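Local coordinates for protein motility-associated killing factor MakB (Vibrio cholerae serotype O1, PDB 6W1W) that probably serves as one component of a three-part pore-forming cytotoxin and resembles the alpha-pore-forming toxins in structure, at residues 45-50 against 254-259; 140-145 against 261-266; 148-153 against 158-163; 167-172 against 236-241; 199-204 against 210-215. All blocks are in the same frame, centred on the assembly; numbering follows the deposited sequence.

Overall arrangement
The five contacts cluster at the end of the molecule where the helices meet the sheet, with centres about 10 to 21 Å apart. Contacts 1 and 2 both use helix 251-270, pairing it with helices 46-66 and 100-151, and their centres are about 11 Å apart. Contact 3 folds helix 100-151 back onto helix 157-176, which contact 4 then packs against helix 233-245. Contact 5, the hairpin of strands 193-203 and 209-220, falls in the chain between the segments of contact 4 and touches contacts 1, 2 and 4. Helix 251-270 therefore lies between the hairpin and the helical bundle, an arrangement consistent with the head of an alpha-pore-forming toxin.

Contact 1: residues 45-50 against 254-259; sequences PNWLVE and QAAAIT
Trp47 makes every side-chain approach of segment 45-50 to helix 254-259 that falls within 4.5 Å, and it does so with the far end of its six-membered ring. Among the apolar contacts, Trp47 CH2 lies 4.1 Å from Ala255 CB and Trp47 CZ2 lies 4.1 Å from Ala256 CB, so the two methyls meet neighbouring atoms of one ring. The small side chains let the indole reach the backbone as well: Trp47 CH2 is 3.7 Å from Ala256 N, and Ala255 C sits at the ring edge, near its plane. A first torsion of 65° sets CG between the backbone N and carbonyl carbon, the crowded position, with the indole directed at the opposing helix. Leu48 CB lies over one face of the Trp47 ring, 4.0 Å above the plane and displaced to the rim.

Polar atoms play a smaller part. Thr259 OG1 is 3.9 Å from Trp47 CZ3 and approaches obliquely. The carbonyl oxygens of Ala255 and Ala256 in its own helix both lie near this hydroxyl.

The axes of the short helical segments stay 11.4 Å apart at their closest, inclined at 35°, a gap bridged here by the indole. On the sheet side, Phe211 of strand 209-220 touches both Leu48 and Ala255, and Leu212 touches Ile258 and Thr259; helix 157-176 brings Met160 against Ala256 and Ala257.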
# COMPACT_ATOMS: atom_id res chain seq x y z
N PRO A 45 -11.56 12.76 -29.76
CA PRO A 45 -10.66 12.22 -30.78
C PRO A 45 -10.27 10.77 -30.52
O PRO A 45 -10.76 10.16 -29.56
CB PRO A 45 -9.44 13.15 -30.70
CG PRO A 45 -9.41 13.55 -29.26
CD PRO A 45 -10.85 13.66 -28.83
N ASN A 46 -9.39 10.23 -31.35
CA ASN A 46 -9.09 8.80 -31.28
C ASN A 46 -8.35 8.44 -30.00
O ASN A 46 -8.73 7.50 -29.29
CB ASN A 46 -8.29 8.36 -32.50
CG ASN A 46 -7.94 6.87 -32.47
OD1 ASN A 46 -6.79 6.50 -32.21
ND2 ASN A 46 -8.92 6.02 -32.72
N TRP A 47 -7.28 9.19 -29.67
CA TRP A 47 -6.46 8.82 -28.52
C TRP A 47 -7.29 8.72 -27.25
O TRP A 47 -6.97 7.92 -26.37
CB TRP A 47 -5.32 9.83 -28.34
CG TRP A 47 -5.76 11.23 -27.97
CD1 TRP A 47 -5.95 12.28 -28.83
CD2 TRP A 47 -6.05 11.74 -26.66
NE1 TRP A 47 -6.35 13.40 -28.14
CE2 TRP A 47 -6.42 13.09 -26.80
CE3 TRP A 47 -6.04 11.17 -25.38
CZ2 TRP A 47 -6.77 13.88 -25.71
CZ3 TRP A 47 -6.39 11.96 -24.30
CH2 TRP A 47 -6.75 13.30 -24.47
N LEU A 48 -8.37 9.50 -27.15
CA LEU A 48 -9.19 9.52 -25.94
C LEU A 48 -10.08 8.29 -25.85
O LEU A 48 -10.20 7.68 -24.78
CB LEU A 48 -10.03 10.79 -25.90
CG LEU A 48 -10.82 11.02 -24.61
CD1 LEU A 48 -9.86 11.22 -23.45
CD2 LEU A 48 -11.76 12.21 -24.74
N VAL A 49 -10.73 7.92 -26.96
CA VAL A 49 -11.46 6.66 -27.00
C VAL A 49 -10.52 5.50 -26.72
O VAL A 49 -10.87 4.53 -26.04
CB VAL A 49 -12.19 6.49 -28.35
CG1 VAL A 49 -13.08 5.26 -28.34
CG2 VAL A 49 -13.00 7.74 -28.68
N GLU A 50 -9.28 5.60 -27.23
CA GLU A 50 -8.26 4.61 -26.93
C GLU A 50 -7.91 4.61 -25.44
O GLU A 50 -7.73 3.54 -24.84
CB GLU A 50 -7.02 4.88 -27.78
CG GLU A 50 -6.01 3.74 -27.81
CD GLU A 50 -4.91 3.99 -28.82
OE1 GLU A 50 -5.20 4.00 -30.04
OE2 GLU A 50 -3.75 4.19 -28.40
N GLN A 254 -6.49 20.48 -22.73
CA GLN A 254 -6.77 20.30 -21.31
C GLN A 254 -6.92 18.82 -20.97
O GLN A 254 -6.31 18.33 -20.02
CB GLN A 254 -8.03 21.07 -20.92
CG GLN A 254 -7.85 22.58 -20.83
CD GLN A 254 -9.16 23.30 -20.63
OE1 GLN A 254 -9.82 23.15 -19.60
NE2 GLN A 254 -9.56 24.09 -21.63
N ALA A 255 -7.73 18.10 -21.76
CA ALA A 255 -7.90 16.67 -21.53
C ALA A 255 -6.58 15.93 -21.71
O ALA A 255 -6.30 14.97 -20.97
CB ALA A 255 -8.95 16.10 -22.48
N ALA A 256 -5.77 16.35 -22.68
CA ALA A 256 -4.47 15.72 -22.86
C ALA A 256 -3.59 15.95 -21.64
O ALA A 256 -2.94 15.01 -21.14
CB ALA A 256 -3.79 16.26 -24.12
N ALA A 257 -3.57 17.18 -21.12
CA ALA A 257 -2.72 17.50 -19.98
C ALA A 257 -3.21 16.83 -18.71
O ALA A 257 -2.41 16.38 -17.88
CB ALA A 257 -2.64 19.02 -19.81
N ILE A 258 -4.53 16.76 -18.52
CA ILE A 258 -5.09 16.11 -17.33
C ILE A 258 -4.67 14.64 -17.28
O ILE A 258 -4.07 14.19 -16.30
CB ILE A 258 -6.62 16.26 -17.30
CG1 ILE A 258 -7.01 17.73 -17.07
CG2 ILE A 258 -7.23 15.34 -16.24
CD1 ILE A 258 -8.50 17.98 -17.03
N THR A 259 -4.98 13.89 -18.35
CA THR A 259 -4.77 12.44 -18.35
C THR A 259 -3.30 12.08 -18.18
O THR A 259 -2.98 11.10 -17.49
CB THR A 259 -5.32 11.83 -19.64
OG1 THR A 259 -4.73 12.48 -20.78
CG2 THR A 259 -6.83 11.98 -19.71

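Contact 2: residues 140-145 against 261-266; sequences ELLASS and AIIQTL
Leu142 and Ile263 meet as purely aliphatic groups: no ring, amide or carboxylate takes part between these segments, and the meeting surfaces are methyl and methylene groups throughout. The nearest approach is Leu142 CB to Ile263 CG1 at 3.6 Å. The end of the isoleucine continues past that point, with Ile263 CD1 lying 4.0 Å from Leu142 CD1, and the two side chains pass at a slant instead of running alongside each other. In Leu142 a chi1 of -80° puts CG opposite the carbonyl carbon, beside the backbone N, and with chi2 at 165° CD1 comes near Ile263 CD1, while CB itself meets CG1. The other branch of Ile263 has a separate partner, since Ile263 CG2 lies 4.4 Å from Ala143 CB. Small Ala143 is also where the backbones come nearest, its CA standing 6.7 Å from the CA of Ile263.

The segments run in largely opposite directions on helices 100-151 and 251-270, two long helices of the toxin. Leu142 also touches Thr55 of helix 46-66, and Ser145 OG is hydrogen-bonded to Glu50 of that helix. On the far side Ile262 packs on Leu212 and Phe214 of strand 209-220. Within the second helix Ile262 O accepts from Thr265 OG1 at 2.8 Å and from Leu266 N, both reaching it from the same face of its carbonyl plane.

With no polar bond between them, the two segments are joined by dispersion and burial of methyl and methylene groups, forces that prescribe little direction.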
# COMPACT_ATOMS: atom_id res chain seq x y z
N GLU A 140 1.99 1.54 -19.27
CA GLU A 140 2.71 1.91 -20.49
C GLU A 140 1.79 1.98 -21.70
O GLU A 140 2.06 2.73 -22.64
CB GLU A 140 3.84 0.91 -20.75
CG GLU A 140 4.74 1.27 -21.92
CD GLU A 140 5.79 0.21 -22.20
OE1 GLU A 140 5.96 -0.69 -21.35
OE2 GLU A 140 6.45 0.28 -23.26
N LEU A 141 0.70 1.21 -21.68
CA LEU A 141 -0.29 1.32 -22.76
C LEU A 141 -1.00 2.66 -22.71
O LEU A 141 -1.18 3.31 -23.74
CB LEU A 141 -1.29 0.17 -22.67
CG LEU A 141 -0.75 -1.23 -22.96
CD1 LEU A 141 -1.87 -2.24 -22.79
CD2 LEU A 141 -0.15 -1.31 -24.36
N LEU A 142 -1.40 3.09 -21.51
CA LEU A 142 -2.00 4.42 -21.36
C LEU A 142 -0.98 5.51 -21.67
O LEU A 142 -1.29 6.46 -22.39
CB LEU A 142 -2.55 4.58 -19.95
CG LEU A 142 -3.91 3.94 -19.71
CD1 LEU A 142 -4.21 3.82 -18.23
CD2 LEU A 142 -4.99 4.75 -20.42
N ALA A 143 0.24 5.37 -21.14
CA ALA A 143 1.29 6.34 -21.41
C ALA A 143 1.51 6.52 -22.91
O ALA A 143 1.57 7.64 -23.41
CB ALA A 143 2.58 5.91 -20.72
N SER A 144 1.63 5.40 -23.63
CA SER A 144 1.80 5.47 -25.08
C SER A 144 0.57 6.08 -25.75
O SER A 144 0.69 6.80 -26.74
CB SER A 144 2.09 4.07 -25.63
OG SER A 144 2.26 4.09 -27.04
N SER A 145 -0.62 5.83 -25.19
CA SER A 145 -1.86 6.25 -25.83
C SER A 145 -2.08 7.76 -25.69
O SER A 145 -2.50 8.42 -26.65
CB SER A 145 -3.04 5.47 -25.26
OG SER A 145 -4.19 5.63 -26.06
N ALA A 261 -1.18 13.57 -16.36
CA ALA A 261 -0.84 13.69 -14.94
C ALA A 261 -1.45 12.58 -14.10
O ALA A 261 -0.83 12.13 -13.13
CB ALA A 261 -1.28 15.05 -14.41
N ILE A 262 -2.66 12.12 -14.45
CA ILE A 262 -3.25 10.98 -13.74
C ILE A 262 -2.40 9.73 -13.95
O ILE A 262 -2.15 8.98 -13.00
CB ILE A 262 -4.70 10.77 -14.20
CG1 ILE A 262 -5.45 12.10 -14.20
CG2 ILE A 262 -5.40 9.77 -13.28
CD1 ILE A 262 -5.51 12.76 -12.85
N ILE A 263 -1.96 9.49 -15.18
CA ILE A 263 -1.04 8.38 -15.43
C ILE A 263 0.26 8.59 -14.68
O ILE A 263 0.79 7.66 -14.04
CB ILE A 263 -0.80 8.20 -16.95
CG1 ILE A 263 -1.79 7.19 -17.54
CG2 ILE A 263 0.63 7.76 -17.25
CD1 ILE A 263 -3.21 7.69 -17.62
N GLN A 264 0.78 9.82 -14.70
CA GLN A 264 2.06 10.11 -14.05
C GLN A 264 2.00 9.84 -12.55
O GLN A 264 3.01 9.47 -11.95
CB GLN A 264 2.47 11.55 -14.33
CG GLN A 264 3.85 11.92 -13.83
CD GLN A 264 4.92 10.97 -14.30
OE1 GLN A 264 5.48 10.20 -13.51
NE2 GLN A 264 5.22 11.01 -15.59
N THR A 265 0.83 10.02 -11.92
CA THR A 265 0.72 9.68 -10.50
C THR A 265 0.54 8.19 -10.31
O THR A 265 1.04 7.63 -9.32
CB THR A 265 -0.43 10.46 -9.84
OG1 THR A 265 -1.65 10.23 -10.54
CG2 THR A 265 -0.13 11.98 -9.81
N LEU A 266 -0.16 7.52 -11.23
CA LEU A 266 -0.26 6.07 -11.19
C LEU A 266 1.12 5.42 -11.31
O LEU A 266 1.42 4.47 -10.58
CB LEU A 266 -1.17 5.57 -12.31
CG LEU A 266 -2.68 5.80 -12.15
CD1 LEU A 266 -3.44 5.29 -13.36
CD2 LEU A 266 -3.18 5.13 -10.88

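Contact 3: residues 148-153 against 158-163; sequences DGWNEL and QAMVRI
Leu153 N donates to Trp150 O at 3.0 Å, the shortest sound polar bond within the two segments. It closes a last turn as helix 100-151 ends and leaves Leu153 beside the methionine that covers the indole. Across the contact, Met160 lies over one face of Trp150 in a Met-aromatic arrangement. Its SD stands 4.3 Å from the centroid of the Trp150 six-membered ring, only 6° off the ring normal. The methyl reaches further in: Met160 CE is 3.8 Å from the centroid of the Trp150 five-membered ring, 15° off its normal, which makes it a CH-pi contact. An extended second torsion followed by a bend at chi3 (-54°) folds CE over that ring. The two side chains slide past each other in opposite directions.

At the root of the methionine, Met160 CB approaches Trp150 CZ2 to 3.6 Å, while Val161 N lies near the ring plane at the edge. Leu153 also meets the methionine methyl, its CB lying 4.3 Å from Met160 CE.

The contact closes the tight helical hairpin between helices 100-151 and 157-176. Helix 251-270 borders it: Ala253 touches Met160, and Lys260 makes a cation-pi contact with Trp150. Sulfur, methyl and ammonium groups all engage the one indole, so dispersion and, for the lysine, cation-pi attraction probably dominate here.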
# COMPACT_ATOMS: atom_id res chain seq x y z
N ASP A 148 0.24 9.90 -27.98
CA ASP A 148 -0.23 10.18 -29.33
C ASP A 148 -1.08 11.43 -29.36
O ASP A 148 -0.98 12.23 -30.30
CB ASP A 148 -1.00 8.98 -29.89
CG ASP A 148 -0.11 7.79 -30.15
OD1 ASP A 148 1.01 7.98 -30.67
OD2 ASP A 148 -0.52 6.66 -29.81
N GLY A 149 -1.94 11.62 -28.35
CA GLY A 149 -2.70 12.86 -28.26
C GLY A 149 -1.82 14.07 -28.05
O GLY A 149 -2.14 15.17 -28.52
N TRP A 150 -0.69 13.89 -27.37
CA TRP A 150 0.24 14.99 -27.14
C TRP A 150 0.84 15.49 -28.45
O TRP A 150 0.88 16.70 -28.70
CB TRP A 150 1.34 14.54 -26.18
CG TRP A 150 1.78 15.60 -25.23
CD1 TRP A 150 2.79 16.50 -25.43
CD2 TRP A 150 1.24 15.88 -23.94
NE1 TRP A 150 2.90 17.33 -24.34
CE2 TRP A 150 1.96 16.97 -23.41
CE3 TRP A 150 0.21 15.32 -23.18
CZ2 TRP A 150 1.69 17.51 -22.16
CZ3 TRP A 150 -0.06 15.85 -21.94
CH2 TRP A 150 0.68 16.94 -21.43
N ASN A 151 1.29 14.57 -29.30
CA ASN A 151 2.05 14.95 -30.49
C ASN A 151 1.19 15.68 -31.51
O ASN A 151 1.69 16.54 -32.24
CB ASN A 151 2.70 13.71 -31.11
CG ASN A 151 3.85 13.19 -30.28
OD1 ASN A 151 5.01 13.31 -30.67
ND2 ASN A 151 3.54 12.61 -29.13
N GLU A 152 -0.10 15.35 -31.60
CA GLU A 152 -1.00 16.05 -32.50
C GLU A 152 -1.55 17.34 -31.90
O GLU A 152 -2.32 18.04 -32.56
CB GLU A 152 -2.15 15.13 -32.94
CG GLU A 152 -3.18 14.82 -31.87
CD GLU A 152 -4.31 13.95 -32.41
OE1 GLU A 152 -4.00 12.93 -33.07
OE2 GLU A 152 -5.49 14.29 -32.19
N LEU A 153 -1.15 17.66 -30.68
CA LEU A 153 -1.48 18.92 -30.02
C LEU A 153 -0.22 19.66 -29.59
O LEU A 153 -0.18 20.30 -28.54
CB LEU A 153 -2.39 18.68 -28.81
CG LEU A 153 -3.81 18.18 -29.06
CD1 LEU A 153 -4.46 17.76 -27.75
CD2 LEU A 153 -4.63 19.25 -29.76
N GLN A 158 3.78 23.87 -24.11
CA GLN A 158 4.08 24.65 -22.92
C GLN A 158 2.84 24.85 -22.06
O GLN A 158 2.89 24.67 -20.83
CB GLN A 158 4.70 25.99 -23.30
CG GLN A 158 5.96 25.87 -24.14
CD GLN A 158 6.68 27.20 -24.31
OE1 GLN A 158 6.36 28.19 -23.66
NE2 GLN A 158 7.67 27.22 -25.20
N ALA A 159 1.72 25.21 -22.68
CA ALA A 159 0.46 25.33 -21.95
C ALA A 159 0.05 24.02 -21.30
O ALA A 159 -0.57 24.02 -20.23
CB ALA A 159 -0.65 25.82 -22.89
N MET A 160 0.41 22.88 -21.91
CA MET A 160 -0.03 21.60 -21.37
C MET A 160 0.90 21.08 -20.28
O MET A 160 0.44 20.42 -19.34
CB MET A 160 -0.14 20.56 -22.49
CG MET A 160 -1.37 20.73 -23.35
SD MET A 160 -1.54 19.41 -24.57
CE MET A 160 0.05 19.50 -25.39
N VAL A 161 2.20 21.36 -20.38
CA VAL A 161 3.12 20.95 -19.32
C VAL A 161 2.75 21.61 -18.00
O VAL A 161 2.82 20.99 -16.94
CB VAL A 161 4.58 21.25 -19.72
CG1 VAL A 161 5.53 20.87 -18.59
CG2 VAL A 161 4.95 20.53 -21.00
N ARG A 162 2.33 22.88 -18.06
CA ARG A 162 1.95 23.58 -16.83
C ARG A 162 0.71 22.97 -16.20
O ARG A 162 0.63 22.83 -14.98
CB ARG A 162 1.73 25.06 -17.13
CG ARG A 162 2.93 25.76 -17.74
CD ARG A 162 2.72 27.26 -17.84
NE ARG A 162 3.60 27.85 -18.85
CZ ARG A 162 3.19 28.30 -20.03
NH1 ARG A 162 1.90 28.26 -20.34
NH2 ARG A 162 4.07 28.81 -20.89
N ILE A 163 -0.28 22.60 -17.02
CA ILE A 163 -1.50 22.02 -16.48
C ILE A 163 -1.21 20.65 -15.87
O ILE A 163 -1.75 20.30 -14.81
CB ILE A 163 -2.58 21.94 -17.57
CG1 ILE A 163 -2.97 23.35 -18.03
CG2 ILE A 163 -3.80 21.20 -17.05
CD1 ILE A 163 -4.04 23.36 -19.09

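Contact 4: residues 167-172 against 236-241; sequences IGSLSQ and QQDLDK
A first torsion of -67° in Asp238 places CG opposite its own carbonyl carbon and sends the carboxylate toward helix 167-172, while in Leu170 a chi1 of 167° puts CG opposite the backbone N, and with chi2 at 56° CD1 reaches Leu239. The apolar half of the contact follows from this. Leu170 CD1 lies 4.1 Å from Leu239 CG, the two chains meeting at a slant. Nearer the backbones, Leu170 CB and Asp238 CB are 3.9 Å apart, and the CA atoms of these residues approach to 5.2 Å.

Helices 157-176 and 233-245 pack antiparallel here, at 159° between directions and 8.9 Å between the axes of the short segments. In the chain the beta hairpin 193-220 intervenes between them, a hairpin inserted among helices that is consistent with the head of alpha-pore-forming toxins.

The polar half gives no bond between the two segments. Asp238 OD2 stands 3.3 Å from Ser169 O, but both are acceptors; Ser169 OG stays 3.7 Å from Asp238 OD2. OD2 has a weak hydrogen bond with Ser173 OG, one turn further along the helix of Ser169, and that hydroxyl also pairs with Leu170 O. The other carboxylate oxygen, OD1, lies close to Glu166 OE1, and this gathering of like charges may raise the proton affinity of one of the acids. On the leucine side, Thr347, in the loop after strand 338-346, touches both Leu170 and Leu239.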
# COMPACT_ATOMS: atom_id res chain seq x y z
N ILE A 167 -1.57 19.78 -11.71
CA ILE A 167 -2.36 18.66 -11.23
C ILE A 167 -1.49 17.73 -10.39
O ILE A 167 -1.94 17.19 -9.37
CB ILE A 167 -3.01 17.93 -12.42
CG1 ILE A 167 -4.05 18.82 -13.09
CG2 ILE A 167 -3.63 16.62 -11.98
CD1 ILE A 167 -4.49 18.34 -14.46
N GLY A 168 -0.24 17.55 -10.80
CA GLY A 168 0.68 16.75 -10.00
C GLY A 168 1.14 17.46 -8.74
O GLY A 168 1.43 16.80 -7.73
N SER A 169 1.23 18.79 -8.78
CA SER A 169 1.54 19.53 -7.56
C SER A 169 0.35 19.53 -6.61
O SER A 169 0.51 19.33 -5.40
CB SER A 169 1.95 20.96 -7.92
OG SER A 169 2.63 21.58 -6.83
N LEU A 170 -0.86 19.73 -7.15
CA LEU A 170 -2.07 19.65 -6.33
C LEU A 170 -2.19 18.28 -5.65
O LEU A 170 -2.53 18.20 -4.47
CB LEU A 170 -3.30 19.94 -7.18
CG LEU A 170 -4.69 19.61 -6.63
CD1 LEU A 170 -4.93 20.29 -5.30
CD2 LEU A 170 -5.78 20.00 -7.63
N SER A 171 -1.91 17.20 -6.38
CA SER A 171 -2.06 15.88 -5.79
C SER A 171 -1.01 15.63 -4.72
O SER A 171 -1.29 14.98 -3.71
CB SER A 171 -2.01 14.80 -6.88
OG SER A 171 -2.27 13.51 -6.35
N GLN A 172 0.20 16.16 -4.91
CA GLN A 172 1.28 15.94 -3.94
C GLN A 172 1.13 16.77 -2.68
O GLN A 172 1.61 16.36 -1.62
CB GLN A 172 2.64 16.21 -4.58
CG GLN A 172 3.81 15.81 -3.69
CD GLN A 172 5.15 16.08 -4.34
OE1 GLN A 172 6.05 16.64 -3.71
NE2 GLN A 172 5.29 15.69 -5.60
N GLN A 236 -5.04 25.22 -1.64
CA GLN A 236 -5.80 26.30 -2.25
C GLN A 236 -4.96 27.13 -3.22
O GLN A 236 -5.53 27.77 -4.11
CB GLN A 236 -6.39 27.20 -1.17
CG GLN A 236 -7.78 26.78 -0.71
CD GLN A 236 -8.83 26.95 -1.78
OE1 GLN A 236 -8.58 27.56 -2.83
NE2 GLN A 236 -10.02 26.42 -1.53
N GLN A 237 -3.64 27.12 -3.08
CA GLN A 237 -2.78 27.83 -4.03
C GLN A 237 -2.57 27.02 -5.30
O GLN A 237 -2.40 27.61 -6.38
CB GLN A 237 -1.43 28.17 -3.39
CG GLN A 237 -1.52 29.18 -2.25
CD GLN A 237 -0.19 29.36 -1.53
OE1 GLN A 237 0.87 29.09 -2.09
NE2 GLN A 237 -0.26 29.81 -0.28
N ASP A 238 -2.56 25.69 -5.19
CA ASP A 238 -2.52 24.84 -6.38
C ASP A 238 -3.87 24.79 -7.07
O ASP A 238 -3.93 24.79 -8.31
CB ASP A 238 -2.06 23.43 -6.00
CG ASP A 238 -0.62 23.39 -5.52
OD1 ASP A 238 0.16 24.29 -5.91
OD2 ASP A 238 -0.26 22.46 -4.77
N LEU A 239 -4.96 24.77 -6.30
CA LEU A 239 -6.29 24.81 -6.88
C LEU A 239 -6.52 26.08 -7.69
O LEU A 239 -7.09 26.03 -8.79
CB LEU A 239 -7.35 24.68 -5.79
CG LEU A 239 -7.81 23.27 -5.40
CD1 LEU A 239 -8.42 23.26 -4.01
CD2 LEU A 239 -8.80 22.75 -6.43
N ASP A 240 -6.10 27.23 -7.16
CA ASP A 240 -6.34 28.49 -7.87
C ASP A 240 -5.42 28.62 -9.08
O ASP A 240 -5.84 29.11 -10.13
CB ASP A 240 -6.15 29.67 -6.92
CG ASP A 240 -7.37 29.93 -6.05
OD1 ASP A 240 -8.37 29.19 -6.19
OD2 ASP A 240 -7.34 30.88 -5.24
N LYS A 241 -4.16 28.19 -8.94
CA LYS A 241 -3.23 28.25 -10.06
C LYS A 241 -3.73 27.41 -11.24
O LYS A 241 -3.56 27.79 -12.40
CB LYS A 241 -1.85 27.77 -9.60
CG LYS A 241 -0.69 28.17 -10.50
CD LYS A 241 0.61 27.60 -9.96
CE LYS A 241 1.81 28.46 -10.33
NZ LYS A 241 1.86 29.74 -9.55

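Contact 5: residues 199-204 against 210-215; sequences ISYGVV and PFLSFA
Ile199 and Phe214 form the regular hydrogen-bonded pair of this antiparallel ladder. Ile199 N donates to Phe214 O at 3.1 Å with an angle of 159° at the hydrogen; the return bond, Phe214 N to Ile199 O, is weak at 3.3 Å. Ile199 O also receives a CA-H contact from Ser213 CA at 3.4 Å. Further on, Tyr201 N reaches Leu212 O at 2.8 Å, a short bond but bent (128° at the hydrogen) and therefore weak, and Phe211 N gives Tyr201 O another weak bond.

The bonds of Tyr201 lie at a beta bulge. Ser200 faces Ser213 and Gly202 faces Pro210, both as non-hydrogen-bonded pairs, so single Tyr201 stands opposite two residues, Phe211 and Leu212. This is the beta hairpin of strands 193-203 and 209-220, which is reminiscent of the beta-tongue of alpha-pore-forming toxins.

Outward-facing backbone groups find other partners. Ser200 bonds to Val345 and Thr347 on the strand 338-346 side, while Phe211 and Ser213 bond to Gly39 and Phe37 along the other margin. Val204 N is taken by Gln254 OE1.

Side chains divide by face. Ser200 CB and Ser213 CB meet at 3.9 Å on one. On the other, with Ile199, the rings of Tyr201 and Phe214 meet at their edges, Tyr201 CE1 lying 3.7 Å from Phe214 CE1. Beside them Leu212 CD2 lies 4.1 Å from Tyr201 CD1. Ile167 of helix 157-176 touches Tyr201.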
# COMPACT_ATOMS: atom_id res chain seq x y z
N ILE A 199 -10.71 13.62 -6.22
CA ILE A 199 -10.38 14.84 -6.95
C ILE A 199 -11.03 14.73 -8.33
O ILE A 199 -10.75 13.78 -9.07
CB ILE A 199 -8.87 15.05 -7.08
CG1 ILE A 199 -8.18 14.89 -5.73
CG2 ILE A 199 -8.57 16.42 -7.67
CD1 ILE A 199 -6.67 14.98 -5.82
N SER A 200 -11.87 15.70 -8.67
CA SER A 200 -12.66 15.63 -9.90
C SER A 200 -12.26 16.78 -10.82
O SER A 200 -12.56 17.94 -10.55
CB SER A 200 -14.16 15.68 -9.60
OG SER A 200 -14.68 16.98 -9.76
N TYR A 201 -11.58 16.44 -11.91
CA TYR A 201 -11.14 17.41 -12.89
C TYR A 201 -12.21 17.58 -13.96
O TYR A 201 -13.17 16.81 -14.05
CB TYR A 201 -9.81 16.97 -13.52
CG TYR A 201 -8.74 16.67 -12.50
CD1 TYR A 201 -8.64 15.42 -11.90
CD2 TYR A 201 -7.82 17.64 -12.12
CE1 TYR A 201 -7.66 15.14 -10.95
CE2 TYR A 201 -6.84 17.38 -11.18
CZ TYR A 201 -6.76 16.13 -10.60
OH TYR A 201 -5.78 15.88 -9.66
N GLY A 202 -12.03 18.60 -14.79
CA GLY A 202 -12.96 18.92 -15.86
C GLY A 202 -12.29 19.81 -16.88
O GLY A 202 -11.20 20.34 -16.66
N VAL A 203 -12.97 19.98 -18.02
CA VAL A 203 -12.47 20.78 -19.13
C VAL A 203 -13.46 21.90 -19.39
O VAL A 203 -14.67 21.65 -19.50
CB VAL A 203 -12.23 19.92 -20.38
CG1 VAL A 203 -13.38 18.94 -20.57
CG2 VAL A 203 -12.08 20.81 -21.62
N VAL A 204 -12.96 23.13 -19.51
CA VAL A 204 -13.80 24.32 -19.52
C VAL A 204 -13.76 24.99 -20.89
O VAL A 204 -12.85 24.77 -21.69
CB VAL A 204 -13.38 25.33 -18.43
CG1 VAL A 204 -13.34 24.66 -17.06
CG2 VAL A 204 -12.03 25.97 -18.77
N PRO A 210 -17.77 18.25 -16.70
CA PRO A 210 -17.00 17.22 -15.99
C PRO A 210 -16.32 16.26 -16.95
O PRO A 210 -16.72 16.12 -18.11
CB PRO A 210 -18.06 16.50 -15.14
CG PRO A 210 -19.35 16.77 -15.83
CD PRO A 210 -19.21 18.15 -16.43
N PHE A 211 -15.28 15.59 -16.46
CA PHE A 211 -14.42 14.81 -17.33
C PHE A 211 -13.82 13.61 -16.61
O PHE A 211 -14.31 12.49 -16.74
CB PHE A 211 -13.33 15.71 -17.92
CG PHE A 211 -12.33 14.99 -18.78
CD1 PHE A 211 -11.06 14.72 -18.30
CD2 PHE A 211 -12.65 14.61 -20.06
CE1 PHE A 211 -10.13 14.07 -19.09
CE2 PHE A 211 -11.73 13.96 -20.85
CZ PHE A 211 -10.47 13.69 -20.36
N LEU A 212 -12.77 13.85 -15.83
CA LEU A 212 -12.05 12.79 -15.13
C LEU A 212 -12.24 12.97 -13.63
O LEU A 212 -12.41 14.09 -13.15
CB LEU A 212 -10.56 12.83 -15.48
CG LEU A 212 -9.62 11.67 -15.12
CD1 LEU A 212 -8.45 11.68 -16.08
CD2 LEU A 212 -9.11 11.75 -13.68
N SER A 213 -12.19 11.85 -12.90
CA SER A 213 -12.34 11.90 -11.45
C SER A 213 -11.78 10.61 -10.87
O SER A 213 -12.42 9.56 -10.98
CB SER A 213 -13.81 12.09 -11.06
OG SER A 213 -14.39 10.87 -10.63
N PHE A 214 -10.61 10.69 -10.24
CA PHE A 214 -10.03 9.55 -9.56
C PHE A 214 -9.88 9.86 -8.07
O PHE A 214 -9.80 11.02 -7.66
CB PHE A 214 -8.68 9.15 -10.17
CG PHE A 214 -7.51 9.94 -9.67
CD1 PHE A 214 -7.42 11.30 -9.91
CD2 PHE A 214 -6.47 9.33 -8.98
CE1 PHE A 214 -6.33 12.03 -9.46
CE2 PHE A 214 -5.39 10.05 -8.53
CZ PHE A 214 -5.32 11.41 -8.77
N ALA A 215 -9.85 8.80 -7.27
CA ALA A 215 -9.90 8.91 -5.82
C ALA A 215 -8.71 8.21 -5.18
O ALA A 215 -7.97 7.46 -5.83
CB ALA A 215 -11.21 8.32 -5.27